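Side-chain contacts in Sodium/sialic acid symporter SiaT (PDB 5NV9), which uses the sodium gradient to drive uptake of the sialic acid N-acetylneuraminic acid across the bacterial inner membrane, letting the cell use host-derived sialic acid as an energy source: residues 121-124 with 125-129; 209-212 with 213-217; 296-299 with 300-304; 462-465 with 466-470. One frame throughout, in Å; residues are numbered along the deposited sequence.

Contact 1 (121-124 with 125-129); sequences RLFA and SLSFM
One face of the Phe123 ring meets the hydroxyl of Ser127, whose OG, in the conformer described here, sits 3.7 Å above the ring plane, displaced toward the rim; Phe123 CE1 is 3.8 Å from Ser127 OG. Phe123 CG lies anti to its own backbone N (chi1 164°), which swings the ring alongside its own carbonyl group and over the residue one turn on. The side chain of Phe128 touches residues 121-124 through CB, against Ala124 O, an oxygen that also accepts from Phe128 N, while its ring leads away and stacks with His132.

In that same conformer Ser127 OG also donates to Phe123 O at 3.0 Å. Ser127 N donates to this oxygen at 3.1 Å, the two arriving from opposite faces of the carbonyl plane. Both donors then grip a single carbonyl, and the hydroxyl is satisfied within a buried part of the membrane helix. Leu126 instead bends back over Leu122 O, with CG 3.1 Å from that oxygen.

On another side, buried polar ends reach to neighbouring helices: Arg121 forms salt bridges with Glu113 and Asp358, and Ser125 OG bonds to the second carboxylate oxygen of Asp358, tying this turn to helix 328-361. Phe123 packs on Pro417 and Leu421 of helix 415-427. In the conformer described, the hydroxyl returning to the carbonyl four residues earlier is the classic serine arrangement of transmembrane alpha helices, here on helix 118-151 of the LeuT fold.

Contact 2 (209-212 with 213-217); sequences SEIF and TTTAQ
The side chains of Glu210 and Thr214 cross at a slant one turn apart on the short periplasmic helix 207-217, where two successive threonines each return a hydroxyl to the carbonyl four residues back, the familiar i to i-4 arrangement of helical threonines. Thr214 and Thr215 share one conformation: with chi1 near -60° in both, OG1 stands anti to the carbonyl carbon and beside the backbone N, pointing down the helix toward the preceding turn. The methyl CG2 takes the place anti to N.

Thr214 OG1 donates to Glu210 O at 2.9 Å, and Thr214 N joins it on that oxygen from the opposite face of the carbonyl plane. The same pairing recurs at Ile211 O, gripped by Thr215 N and OG1. The Glu210 chain leaves the backbone extended and then bends at chi2 (62°), which folds the carboxylate back over its own helix and carries OE2 to 3.0 Å from Thr214 OG1. The angle there is poor for a hydrogen bond, and the hydroxyl is already committed to the carbonyl.

On another side of the helix Phe212 lies near Phe221, their planes at about 35°. Ile211, Thr214 and Thr215 rest on helix 267-301, touching Ala294, Val297 and Ser293 respectively. Thr215 OG1, which belongs to a buried residue, makes its bond to Ile211 O at 2.8 Å.

Contact 3 (296-299 with 300-304); sequences FVYY and QQNPS
Phe296 and Gln300 pack across a turn near the C-terminal end of helix 267-301, on the periplasmic side, where the chain leads on to a short 3-10 segment at 303-304. The Gln300 methylene CG lies over one face of the Phe296 ring, 4.1 Å from its centroid, a CH-pi contact offset toward the rim. The chain of Gln300 bends at chi2, and the chi3 rotation leaves its amide plane only 8° from that of the ring. A water donates to Phe296 O and, weakly, to Gln300 OE1, bridging the start and finish of this turn; Lys220 adds a cation-pi contact to the Phe296 ring.

Tyr298 and Asn302 form a second pair with a different attitude. Asn302 ND2 is 3.3 Å above one face of the Tyr298 ring, again toward the rim, but here the amide and ring planes are inclined by 39°. Tyr299 presents a face to its neighbour instead, with Tyr298 CD2 3.6 Å above its centre.

Beyond the pair, Tyr298 meets Phe319 edge-to-face and Tyr299 packs on helix 315-323, while Gln301 NE2 bonds to Asp205 O. Past the turn, Pro303 CA approaches Tyr299 O at 3.4 Å in a CA-H...O contact. The Asn302 amide bonds back to the helix backbone: ND2 donates to Tyr298 O at 2.9 Å with an angle of 156° at the hydrogen.

Contact 4 (462-465 with 466-470); sequences GVIG and SMSVV
Ile464 and Ser468 are joined by two hydrogen bonds that end on one oxygen. Ser468 OG donates to Ile464 O at 2.8 Å, and Ser468 N reaches the same atom at 3.0 Å from the other face of its carbonyl plane. Chi1 of -78° holds the hydroxyl beside its backbone N and anti to the carbonyl carbon, which directs it back toward the preceding turn. Backbone bonds flank this pair: Ser466 N to Gly462 O and Met467 N to Val463 O are short, the second 2.7 Å, whereas Val469 N to Gly465 O is weak at 3.5 Å. That last carbonyl also accepts from Ser443 OG of helix 433-452. The hydroxyl of Ser466 has its bonded partner in Gly416 O, so the two serines serve different ends, one inside the helix and one between helices.

These bonds run along transmembrane helix 459-475, which follows helix 433-452 in the chain and packs against it, with helices 236-253 and 415-427 covering other parts of its surface.

Van der Waals contacts make up the rest of the account. The apolar pair is Val463 CG1 and, 4.3 Å away, CG of Met467, a selenomethionine here, whose chain then bends at chi2 and chi3 and leads away from the preceding turn. Val463, Ser466 and Met467 all touch Phe245, Val469 packs on Pro417 and Leu421, and Ile464 meets Ala446. Two methyls pack on oxygens: Val469 CG2 comes to 3.6 Å from Gly465 O, and Ile464 CG2 lies 4.2 Å from Ser468 OG.

In the fold
From the N terminus, contact 1 comes first, on helix 118-151, followed by contact 2 on helix 207-217, contact 3 at the end of helix 267-301 and contact 4 on helix 459-475. Each is a single continuous stretch, so none closes a long loop, and the four follow in series without nesting or crossing. Contacts 2 and 3 touch: Val297 CG2 lies 3.8 Å from Thr214 CB, seating the periplasmic helix on the end of helix 267-301. Contacts 1 and 4, with centres about 16 Å apart, do not touch, yet both pack on Pro417 and Leu421 of helix 415-427. Contact 1 lies across the chain's centre from contacts 2 and 3.

Contact 1 (121-124 with 125-129)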
ATOM      1  N   ARG A 121      -2.063  20.575   7.750  1.00 20.47           N
ATOM      2  CA  ARG A 121      -0.849  19.838   7.423  1.00 21.85           C
ATOM      3  C   ARG A 121      -0.540  18.812   8.499  1.00 21.34           C
ATOM      4  O   ARG A 121      -0.350  17.658   8.183  1.00 20.74           O
ATOM      5  CB  ARG A 121       0.308  20.797   7.195  1.00 23.30           C
ATOM      6  CG  ARG A 121       1.690  20.209   7.328  1.00 24.19           C
ATOM      7  CD  ARG A 121       2.684  21.252   6.901  1.00 23.71           C
ATOM      8  NE  ARG A 121       4.016  20.686   6.804  1.00 22.57           N
ATOM      9  CZ  ARG A 121       5.143  21.398   6.641  1.00 24.29           C
ATOM     10  NH1 ARG A 121       5.136  22.707   6.567  1.00 23.31           N
ATOM     11  NH2 ARG A 121       6.292  20.779   6.512  1.00 24.51           N
ATOM     12  N   LEU A 122      -0.539  19.230   9.769  1.00 23.12           N
ATOM     13  CA  LEU A 122      -0.232  18.355  10.864  1.00 22.36           C
ATOM     14  C   LEU A 122      -1.252  17.268  11.153  1.00 24.65           C
ATOM     15  O   LEU A 122      -0.877  16.109  11.580  1.00 25.07           O
ATOM     16  CB  LEU A 122      -0.007  19.175  12.130  1.00 24.83           C
ATOM     17  CG  LEU A 122       1.303  19.953  12.179  1.00 28.05           C
ATOM     18  CD1 LEU A 122       1.300  20.894  13.359  1.00 33.52           C
ATOM     19  CD2 LEU A 122       2.466  18.994  12.294  1.00 30.21           C
ATOM     20  N   PHE A 123      -2.530  17.593  10.968  1.00 21.33           N
ATOM     21  CA  PHE A 123      -3.541  16.583  11.147  1.00 21.94           C
ATOM     22  C   PHE A 123      -3.272  15.458  10.134  1.00 23.86           C
ATOM     23  O   PHE A 123      -3.275  14.272  10.517  1.00 24.44           O
ATOM     24  CB  PHE A 123      -4.955  17.087  11.009  1.00 20.60           C
ATOM     25  CG  PHE A 123      -5.972  15.997  10.814  1.00 19.10           C
ATOM     26  CD1 PHE A 123      -6.440  15.265  11.881  1.00 20.39           C
ATOM     27  CD2 PHE A 123      -6.465  15.713   9.549  1.00 20.01           C
ATOM     28  CE1 PHE A 123      -7.373  14.265  11.706  1.00 20.96           C
ATOM     29  CE2 PHE A 123      -7.362  14.670   9.328  1.00 19.78           C
ATOM     30  CZ  PHE A 123      -7.846  13.966  10.421  1.00 21.41           C
ATOM     31  N   ALA A 124      -3.008  15.827   8.886  1.00 23.71           N
ATOM     32  CA  ALA A 124      -2.792  14.842   7.814  1.00 24.20           C
ATOM     33  C   ALA A 124      -1.512  14.025   7.985  1.00 24.73           C
ATOM     34  O   ALA A 124      -1.536  12.831   7.768  1.00 24.18           O
ATOM     35  CB  ALA A 124      -2.846  15.509   6.418  1.00 23.81           C
ATOM     36  N   SER A 125      -0.406  14.698   8.345  1.00 22.76           N
ATOM     37  CA  SER A 125       0.868  14.083   8.552  1.00 21.96           C
ATOM     38  C   SER A 125       0.866  13.058   9.726  1.00 22.95           C
ATOM     39  O   SER A 125       1.378  11.937   9.595  1.00 21.08           O
ATOM     40  CB  SER A 125       1.888  15.182   8.832  1.00 23.81           C
ATOM     41  OG  SER A 125       3.177  14.667   8.867  1.00 27.92           O
ATOM     42  N   LEU A 126       0.279  13.432  10.865  1.00 22.44           N
ATOM     43  CA  LEU A 126       0.145  12.541  12.008  1.00 23.47           C
ATOM     44  C   LEU A 126      -0.768  11.360  11.675  1.00 23.80           C
ATOM     45  O   LEU A 126      -0.480  10.216  12.072  1.00 27.70           O
ATOM     46  CB  LEU A 126      -0.362  13.312  13.233  1.00 27.02           C
ATOM     47  CG  LEU A 126       0.621  14.368  13.728  1.00 30.90           C
ATOM     48  CD1 LEU A 126      -0.056  15.301  14.689  1.00 33.17           C
ATOM     49  CD2 LEU A 126       1.849  13.752  14.402  1.00 34.64           C
ATOM     50  N   SER A 127      -1.834  11.579  10.912  1.00 24.33           N
ATOM     51  CA  SER A 127      -2.705  10.479  10.528  0.79 25.52           C
ATOM     52  C   SER A 127      -1.943   9.489   9.592  1.00 26.01           C
ATOM     53  O   SER A 127      -2.095   8.270   9.710  1.00 23.54           O
ATOM     54  CB  SER A 127      -3.946  10.974   9.808  0.79 27.05           C
ATOM     55  OG  SER A 127      -4.788  11.723  10.657  0.79 28.85           O
ATOM     56  N   PHE A 128      -1.136  10.032   8.666  1.00 24.51           N
ATOM     57  CA  PHE A 128      -0.329   9.228   7.781  1.00 23.81           C
ATOM     58  C   PHE A 128       0.629   8.382   8.585  1.00 23.70           C
ATOM     59  O   PHE A 128       0.672   7.162   8.411  1.00 26.56           O
ATOM     60  CB  PHE A 128       0.428  10.021   6.683  1.00 23.70           C
ATOM     61  CG  PHE A 128       1.382   9.166   5.908  1.00 22.54           C
ATOM     62  CD1 PHE A 128       0.956   8.438   4.800  1.00 21.80           C
ATOM     63  CD2 PHE A 128       2.673   8.993   6.346  1.00 22.80           C
ATOM     64  CE1 PHE A 128       1.817   7.588   4.131  1.00 22.71           C
ATOM     65  CE2 PHE A 128       3.548   8.123   5.673  1.00 24.52           C
ATOM     66  CZ  PHE A 128       3.131   7.446   4.552  1.00 23.27           C
HETATM   67  N   MSE A 129       1.422   9.034   9.422  1.00 24.88           N
HETATM   68  CA  MSE A 129       2.499   8.369  10.156  1.00 24.63           C
HETATM   69  C   MSE A 129       1.934   7.254  11.025  1.00 26.34           C
HETATM   70  O   MSE A 129       2.443   6.136  11.018  1.00 24.92           O
HETATM   71  CB  MSE A 129       3.272   9.387  10.944  1.00 22.91           C
HETATM   72  CG  MSE A 129       4.084  10.215   9.997  1.00 24.85           C
HETATM   73 SE   MSE A 129       5.342  11.329  11.035  1.00 34.45          SE
HETATM   74  CE  MSE A 129       4.038  12.705  11.547  1.00 28.73           C
TER

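Contact 2 (209-212 with 213-217)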
ATOM      1  N   SER A 209      -8.718 -24.157 -19.694  1.00 29.38           N
ATOM      2  CA  SER A 209     -10.073 -24.104 -20.264  1.00 31.84           C
ATOM      3  C   SER A 209     -11.105 -24.605 -19.226  1.00 27.57           C
ATOM      4  O   SER A 209     -12.106 -23.971 -18.963  1.00 28.58           O
ATOM      5  CB  SER A 209     -10.139 -24.887 -21.577  1.00 34.13           C
ATOM      6  OG  SER A 209     -11.447 -25.321 -21.816  1.00 43.83           O
ATOM      7  N   GLU A 210     -10.791 -25.698 -18.583  1.00 26.77           N
ATOM      8  CA  GLU A 210     -11.589 -26.184 -17.464  1.00 28.05           C
ATOM      9  C   GLU A 210     -11.628 -25.198 -16.253  1.00 26.60           C
ATOM     10  O   GLU A 210     -12.649 -25.059 -15.619  1.00 24.10           O
ATOM     11  CB  GLU A 210     -11.113 -27.575 -17.098  1.00 28.21           C
ATOM     12  CG  GLU A 210     -11.840 -28.271 -15.971  1.00 31.00           C
ATOM     13  CD  GLU A 210     -13.311 -28.511 -16.279  1.00 38.40           C
ATOM     14  OE1 GLU A 210     -13.784 -28.350 -17.435  1.00 47.51           O
ATOM     15  OE2 GLU A 210     -14.024 -28.855 -15.341  1.00 38.72           O
ATOM     16  N   ILE A 211     -10.542 -24.499 -15.945  1.00 26.66           N
ATOM     17  CA  ILE A 211     -10.586 -23.479 -14.931  1.00 25.73           C
ATOM     18  C   ILE A 211     -11.599 -22.377 -15.271  1.00 25.45           C
ATOM     19  O   ILE A 211     -12.419 -22.026 -14.419  1.00 30.40           O
ATOM     20  CB  ILE A 211      -9.199 -22.861 -14.706  1.00 26.89           C
ATOM     21  CG1 ILE A 211      -8.329 -23.863 -13.965  1.00 25.37           C
ATOM     22  CG2 ILE A 211      -9.323 -21.550 -13.899  1.00 24.46           C
ATOM     23  CD1 ILE A 211      -6.835 -23.552 -13.995  1.00 28.55           C
ATOM     24  N   PHE A 212     -11.588 -21.896 -16.516  1.00 23.76           N
ATOM     25  CA  PHE A 212     -12.532 -20.911 -16.987  1.00 26.76           C
ATOM     26  C   PHE A 212     -14.010 -21.321 -16.841  1.00 25.14           C
ATOM     27  O   PHE A 212     -14.827 -20.547 -16.289  1.00 21.11           O
ATOM     28  CB  PHE A 212     -12.272 -20.498 -18.453  1.00 28.04           C
ATOM     29  CG  PHE A 212     -13.237 -19.451 -18.952  1.00 31.65           C
ATOM     30  CD1 PHE A 212     -13.043 -18.097 -18.658  1.00 32.78           C
ATOM     31  CD2 PHE A 212     -14.333 -19.809 -19.715  1.00 32.22           C
ATOM     32  CE1 PHE A 212     -13.930 -17.136 -19.094  1.00 32.90           C
ATOM     33  CE2 PHE A 212     -15.216 -18.849 -20.173  1.00 32.38           C
ATOM     34  CZ  PHE A 212     -15.027 -17.514 -19.853  1.00 34.05           C
ATOM     35  N   THR A 213     -14.314 -22.484 -17.389  1.00 26.01           N
ATOM     36  CA  THR A 213     -15.678 -23.015 -17.533  1.00 28.92           C
ATOM     37  C   THR A 213     -16.289 -23.325 -16.211  1.00 26.13           C
ATOM     38  O   THR A 213     -17.449 -22.925 -15.966  1.00 23.98           O
ATOM     39  CB  THR A 213     -15.674 -24.286 -18.401  1.00 33.32           C
ATOM     40  OG1 THR A 213     -15.563 -23.856 -19.740  1.00 39.40           O
ATOM     41  CG2 THR A 213     -16.962 -25.086 -18.295  1.00 36.60           C
ATOM     42  N   THR A 214     -15.519 -24.005 -15.357  1.00 25.06           N
ATOM     43  CA  THR A 214     -15.995 -24.313 -14.019  1.00 26.97           C
ATOM     44  C   THR A 214     -16.277 -23.019 -13.224  1.00 25.85           C
ATOM     45  O   THR A 214     -17.332 -22.878 -12.542  1.00 21.24           O
ATOM     46  CB  THR A 214     -14.977 -25.112 -13.224  1.00 28.83           C
ATOM     47  OG1 THR A 214     -14.651 -26.299 -13.921  1.00 25.98           O
ATOM     48  CG2 THR A 214     -15.530 -25.463 -11.838  1.00 29.84           C
ATOM     49  N   THR A 215     -15.345 -22.072 -13.317  1.00 25.17           N
ATOM     50  CA  THR A 215     -15.525 -20.817 -12.636  1.00 24.10           C
ATOM     51  C   THR A 215     -16.741 -20.078 -13.134  1.00 25.04           C
ATOM     52  O   THR A 215     -17.490 -19.532 -12.325  1.00 24.93           O
ATOM     53  CB  THR A 215     -14.256 -19.915 -12.704  1.00 24.40           C
ATOM     54  OG1 THR A 215     -13.170 -20.585 -12.098  1.00 20.26           O
ATOM     55  CG2 THR A 215     -14.463 -18.679 -11.961  1.00 23.01           C
ATOM     56  N   ALA A 216     -16.906 -19.997 -14.452  1.00 25.88           N
ATOM     57  CA  ALA A 216     -18.038 -19.279 -15.010  1.00 27.11           C
ATOM     58  C   ALA A 216     -19.354 -19.998 -14.622  1.00 28.81           C
ATOM     59  O   ALA A 216     -20.329 -19.355 -14.247  1.00 28.66           O
ATOM     60  CB  ALA A 216     -17.911 -19.120 -16.519  1.00 26.74           C
ATOM     61  N   GLN A 217     -19.347 -21.326 -14.627  1.00 30.77           N
ATOM     62  CA  GLN A 217     -20.533 -22.124 -14.262  1.00 32.78           C
ATOM     63  C   GLN A 217     -20.926 -21.977 -12.815  1.00 31.68           C
ATOM     64  O   GLN A 217     -22.118 -22.051 -12.489  1.00 31.64           O
ATOM     65  CB  GLN A 217     -20.293 -23.619 -14.517  1.00 35.20           C
ATOM     66  CG  GLN A 217     -20.687 -24.050 -15.897  1.00 40.75           C
ATOM     67  CD  GLN A 217     -20.448 -25.536 -16.090  1.00 49.76           C
ATOM     68  OE1 GLN A 217     -19.530 -26.092 -15.493  1.00 50.80           O
ATOM     69  NE2 GLN A 217     -21.291 -26.190 -16.899  1.00 56.81           N
TER

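Contact 3 (296-299 with 300-304)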
ATOM      1  N   PHE A 296      -9.460 -23.054  -6.582  1.00 25.38           N
ATOM      2  CA  PHE A 296     -10.799 -23.519  -6.335  1.00 26.34           C
ATOM      3  C   PHE A 296     -11.094 -24.744  -7.205  1.00 27.80           C
ATOM      4  O   PHE A 296     -11.591 -25.767  -6.699  1.00 26.06           O
ATOM      5  CB  PHE A 296     -11.795 -22.401  -6.610  1.00 28.59           C
ATOM      6  CG  PHE A 296     -13.172 -22.884  -6.816  1.00 26.16           C
ATOM      7  CD1 PHE A 296     -13.904 -23.318  -5.759  1.00 27.34           C
ATOM      8  CD2 PHE A 296     -13.710 -22.900  -8.069  1.00 29.55           C
ATOM      9  CE1 PHE A 296     -15.190 -23.799  -5.922  1.00 31.61           C
ATOM     10  CE2 PHE A 296     -14.998 -23.390  -8.253  1.00 33.70           C
ATOM     11  CZ  PHE A 296     -15.734 -23.848  -7.183  1.00 31.28           C
ATOM     12  N   VAL A 297     -10.807 -24.634  -8.511  1.00 28.35           N
ATOM     13  CA  VAL A 297     -10.959 -25.773  -9.419  1.00 26.43           C
ATOM     14  C   VAL A 297     -10.038 -26.922  -9.028  1.00 25.70           C
ATOM     15  O   VAL A 297     -10.464 -28.072  -8.979  1.00 27.60           O
ATOM     16  CB  VAL A 297     -10.799 -25.380 -10.867  1.00 24.71           C
ATOM     17  CG1 VAL A 297     -10.983 -26.589 -11.761  1.00 24.84           C
ATOM     18  CG2 VAL A 297     -11.820 -24.323 -11.214  1.00 24.03           C
ATOM     19  N   TYR A 298      -8.786 -26.621  -8.687  1.00 24.59           N
ATOM     20  CA  TYR A 298      -7.884 -27.650  -8.332  1.00 25.57           C
ATOM     21  C   TYR A 298      -8.343 -28.424  -7.097  1.00 26.91           C
ATOM     22  O   TYR A 298      -8.277 -29.644  -7.107  1.00 24.12           O
ATOM     23  CB  TYR A 298      -6.460 -27.131  -8.149  1.00 26.22           C
ATOM     24  CG  TYR A 298      -5.455 -28.186  -7.711  1.00 26.98           C
ATOM     25  CD1 TYR A 298      -4.865 -29.076  -8.627  1.00 28.88           C
ATOM     26  CD2 TYR A 298      -5.085 -28.291  -6.386  1.00 27.27           C
ATOM     27  CE1 TYR A 298      -3.954 -30.039  -8.208  1.00 29.02           C
ATOM     28  CE2 TYR A 298      -4.183 -29.241  -5.969  1.00 28.29           C
ATOM     29  CZ  TYR A 298      -3.600 -30.096  -6.867  1.00 30.91           C
ATOM     30  OH  TYR A 298      -2.674 -31.007  -6.352  1.00 33.99           O
ATOM     31  N   TYR A 299      -8.811 -27.759  -6.039  1.00 24.01           N
ATOM     32  CA  TYR A 299      -9.187 -28.517  -4.858  1.00 23.69           C
ATOM     33  C   TYR A 299     -10.600 -29.124  -4.903  1.00 25.88           C
ATOM     34  O   TYR A 299     -10.929 -29.926  -4.047  1.00 27.05           O
ATOM     35  CB  TYR A 299      -8.931 -27.687  -3.575  1.00 23.73           C
ATOM     36  CG  TYR A 299      -7.462 -27.560  -3.290  1.00 23.17           C
ATOM     37  CD1 TYR A 299      -6.724 -28.643  -2.773  1.00 24.53           C
ATOM     38  CD2 TYR A 299      -6.800 -26.375  -3.508  1.00 23.75           C
ATOM     39  CE1 TYR A 299      -5.355 -28.539  -2.518  1.00 25.47           C
ATOM     40  CE2 TYR A 299      -5.452 -26.235  -3.219  1.00 26.03           C
ATOM     41  CZ  TYR A 299      -4.702 -27.319  -2.739  1.00 26.93           C
ATOM     42  OH  TYR A 299      -3.330 -27.164  -2.517  1.00 24.22           O
ATOM     43  N   GLN A 300     -11.426 -28.735  -5.881  1.00 26.36           N
ATOM     44  CA  GLN A 300     -12.638 -29.439  -6.230  1.00 26.48           C
ATOM     45  C   GLN A 300     -12.318 -30.745  -6.975  1.00 30.22           C
ATOM     46  O   GLN A 300     -13.063 -31.682  -6.870  1.00 27.03           O
ATOM     47  CB  GLN A 300     -13.502 -28.595  -7.143  1.00 28.42           C
ATOM     48  CG  GLN A 300     -14.171 -27.421  -6.446  1.00 32.69           C
ATOM     49  CD  GLN A 300     -15.213 -27.868  -5.443  1.00 33.55           C
ATOM     50  OE1 GLN A 300     -15.009 -27.791  -4.262  1.00 39.41           O
ATOM     51  NE2 GLN A 300     -16.318 -28.339  -5.927  1.00 30.13           N
ATOM     52  N   GLN A 301     -11.244 -30.762  -7.772  1.00 27.62           N
ATOM     53  CA  GLN A 301     -10.757 -31.984  -8.430  1.00 26.90           C
ATOM     54  C   GLN A 301      -9.988 -32.851  -7.514  1.00 27.13           C
ATOM     55  O   GLN A 301      -9.793 -34.004  -7.812  1.00 29.21           O
ATOM     56  CB  GLN A 301      -9.875 -31.665  -9.613  1.00 24.25           C
ATOM     57  CG  GLN A 301     -10.656 -31.150 -10.791  1.00 23.95           C
ATOM     58  CD  GLN A 301      -9.771 -30.936 -11.962  1.00 23.98           C
ATOM     59  OE1 GLN A 301      -8.545 -31.080 -11.876  1.00 29.35           O
ATOM     60  NE2 GLN A 301     -10.359 -30.591 -13.062  1.00 26.78           N
ATOM     61  N   ASN A 302      -9.516 -32.312  -6.406  1.00 29.13           N
ATOM     62  CA  ASN A 302      -8.715 -33.092  -5.451  1.00 29.17           C
ATOM     63  C   ASN A 302      -9.166 -32.878  -4.040  1.00 31.61           C
ATOM     64  O   ASN A 302      -8.383 -32.384  -3.211  1.00 36.55           O
ATOM     65  CB  ASN A 302      -7.279 -32.676  -5.567  1.00 29.59           C
ATOM     66  CG  ASN A 302      -6.721 -32.953  -6.941  1.00 30.94           C
ATOM     67  OD1 ASN A 302      -6.354 -34.096  -7.226  1.00 33.45           O
ATOM     68  ND2 ASN A 302      -6.658 -31.945  -7.795  1.00 29.95           N
ATOM     69  N   PRO A 303     -10.401 -33.287  -3.736  1.00 33.93           N
ATOM     70  CA  PRO A 303     -11.030 -32.944  -2.466  1.00 39.46           C
ATOM     71  C   PRO A 303     -10.250 -33.408  -1.230  1.00 43.13           C
ATOM     72  O   PRO A 303     -10.262 -32.709  -0.211  1.00 49.15           O
ATOM     73  CB  PRO A 303     -12.387 -33.592  -2.568  1.00 36.48           C
ATOM     74  CG  PRO A 303     -12.162 -34.760  -3.464  1.00 37.29           C
ATOM     75  CD  PRO A 303     -11.191 -34.277  -4.482  1.00 37.72           C
ATOM     76  N   SER A 304      -9.494 -34.497  -1.325  1.00 41.55           N
ATOM     77  CA  SER A 304      -8.897 -35.034  -0.106  1.00 43.59           C
ATOM     78  C   SER A 304      -7.618 -34.317   0.280  1.00 42.15           C
ATOM     79  O   SER A 304      -7.077 -34.546   1.361  1.00 42.14           O
ATOM     80  CB  SER A 304      -8.638 -36.521  -0.267  1.00 45.93           C
ATOM     81  OG  SER A 304      -7.430 -36.724  -0.966  1.00 47.21           O
TER
HETATM   82  O   HOH W   1     -12.218 -26.003  -3.921  1.00 25.88           O

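Contact 4 (462-465 with 466-470)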
ATOM      1  N   GLY A 462     -14.441   5.656   3.976  1.00 23.08           N
ATOM      2  CA  GLY A 462     -13.592   6.583   3.210  1.00 25.19           C
ATOM      3  C   GLY A 462     -14.386   7.675   2.516  1.00 25.94           C
ATOM      4  O   GLY A 462     -13.994   8.838   2.547  1.00 23.83           O
ATOM      5  N   VAL A 463     -15.509   7.295   1.908  1.00 25.70           N
ATOM      6  CA  VAL A 463     -16.378   8.188   1.145  1.00 26.82           C
ATOM      7  C   VAL A 463     -16.964   9.269   2.101  1.00 27.40           C
ATOM      8  O   VAL A 463     -16.961  10.466   1.817  1.00 24.18           O
ATOM      9  CB  VAL A 463     -17.581   7.395   0.517  1.00 31.61           C
ATOM     10  CG1 VAL A 463     -18.330   8.285  -0.470  1.00 34.94           C
ATOM     11  CG2 VAL A 463     -17.113   6.129  -0.195  1.00 34.05           C
ATOM     12  N   ILE A 464     -17.424   8.803   3.267  1.00 27.76           N
ATOM     13  CA  ILE A 464     -18.050   9.641   4.296  1.00 27.23           C
ATOM     14  C   ILE A 464     -17.007  10.627   4.791  1.00 27.71           C
ATOM     15  O   ILE A 464     -17.274  11.812   4.890  1.00 24.48           O
ATOM     16  CB  ILE A 464     -18.616   8.778   5.469  1.00 27.02           C
ATOM     17  CG1 ILE A 464     -20.011   8.211   5.065  1.00 26.60           C
ATOM     18  CG2 ILE A 464     -18.737   9.575   6.765  1.00 28.96           C
ATOM     19  CD1 ILE A 464     -20.526   7.055   5.884  1.00 26.71           C
ATOM     20  N   GLY A 465     -15.843  10.105   5.141  1.00 25.04           N
ATOM     21  CA  GLY A 465     -14.762  10.924   5.623  1.00 28.56           C
ATOM     22  C   GLY A 465     -14.373  11.985   4.605  1.00 27.80           C
ATOM     23  O   GLY A 465     -14.291  13.165   4.932  1.00 28.81           O
ATOM     24  N   SER A 466     -14.157  11.560   3.369  1.00 28.49           N
ATOM     25  CA  SER A 466     -13.777  12.479   2.304  1.00 31.83           C
ATOM     26  C   SER A 466     -14.837  13.517   2.031  1.00 27.40           C
ATOM     27  O   SER A 466     -14.546  14.707   2.035  1.00 23.95           O
ATOM     28  CB  SER A 466     -13.457  11.718   1.007  1.00 32.00           C
ATOM     29  OG  SER A 466     -12.163  11.139   1.124  1.00 36.28           O
HETATM   30  N   MSE A 467     -16.047  13.057   1.753  1.00 27.87           N
HETATM   31  CA  MSE A 467     -17.122  13.975   1.315  1.00 27.96           C
HETATM   32  C   MSE A 467     -17.572  14.930   2.433  1.00 27.14           C
HETATM   33  O   MSE A 467     -18.082  16.005   2.148  1.00 28.48           O
HETATM   34  CB  MSE A 467     -18.270  13.208   0.694  1.00 29.55           C
HETATM   35  CG  MSE A 467     -17.884  12.566  -0.635  1.00 33.20           C
HETATM   36 SE   MSE A 467     -17.077  13.869  -1.908  1.00 45.55          SE
HETATM   37  CE  MSE A 467     -18.535  15.192  -1.839  1.00 43.54           C
ATOM     38  N   SER A 468     -17.369  14.547   3.700  1.00 23.54           N
ATOM     39  CA  SER A 468     -17.676  15.399   4.832  1.00 23.80           C
ATOM     40  C   SER A 468     -16.747  16.649   4.858  1.00 24.07           C
ATOM     41  O   SER A 468     -17.171  17.772   5.148  1.00 22.22           O
ATOM     42  CB  SER A 468     -17.488  14.650   6.155  1.00 22.83           C
ATOM     43  OG  SER A 468     -18.542  13.759   6.483  1.00 24.92           O
ATOM     44  N   VAL A 469     -15.448  16.444   4.600  1.00 23.15           N
ATOM     45  CA  VAL A 469     -14.517  17.535   4.507  1.00 20.46           C
ATOM     46  C   VAL A 469     -14.915  18.450   3.327  1.00 21.22           C
ATOM     47  O   VAL A 469     -14.978  19.695   3.473  1.00 22.55           O
ATOM     48  CB  VAL A 469     -13.030  17.034   4.404  1.00 22.32           C
ATOM     49  CG1 VAL A 469     -12.095  18.215   4.267  1.00 24.31           C
ATOM     50  CG2 VAL A 469     -12.614  16.288   5.659  1.00 23.43           C
ATOM     51  N   VAL A 470     -15.193  17.854   2.169  1.00 20.38           N
ATOM     52  CA  VAL A 470     -15.519  18.612   0.969  1.00 20.25           C
ATOM     53  C   VAL A 470     -16.776  19.458   1.199  1.00 22.33           C
ATOM     54  O   VAL A 470     -16.798  20.681   0.938  1.00 19.42           O
ATOM     55  CB  VAL A 470     -15.638  17.726  -0.287  1.00 22.58           C
ATOM     56  CG1 VAL A 470     -16.184  18.501  -1.493  1.00 26.30           C
ATOM     57  CG2 VAL A 470     -14.287  17.163  -0.697  1.00 22.31           C
TER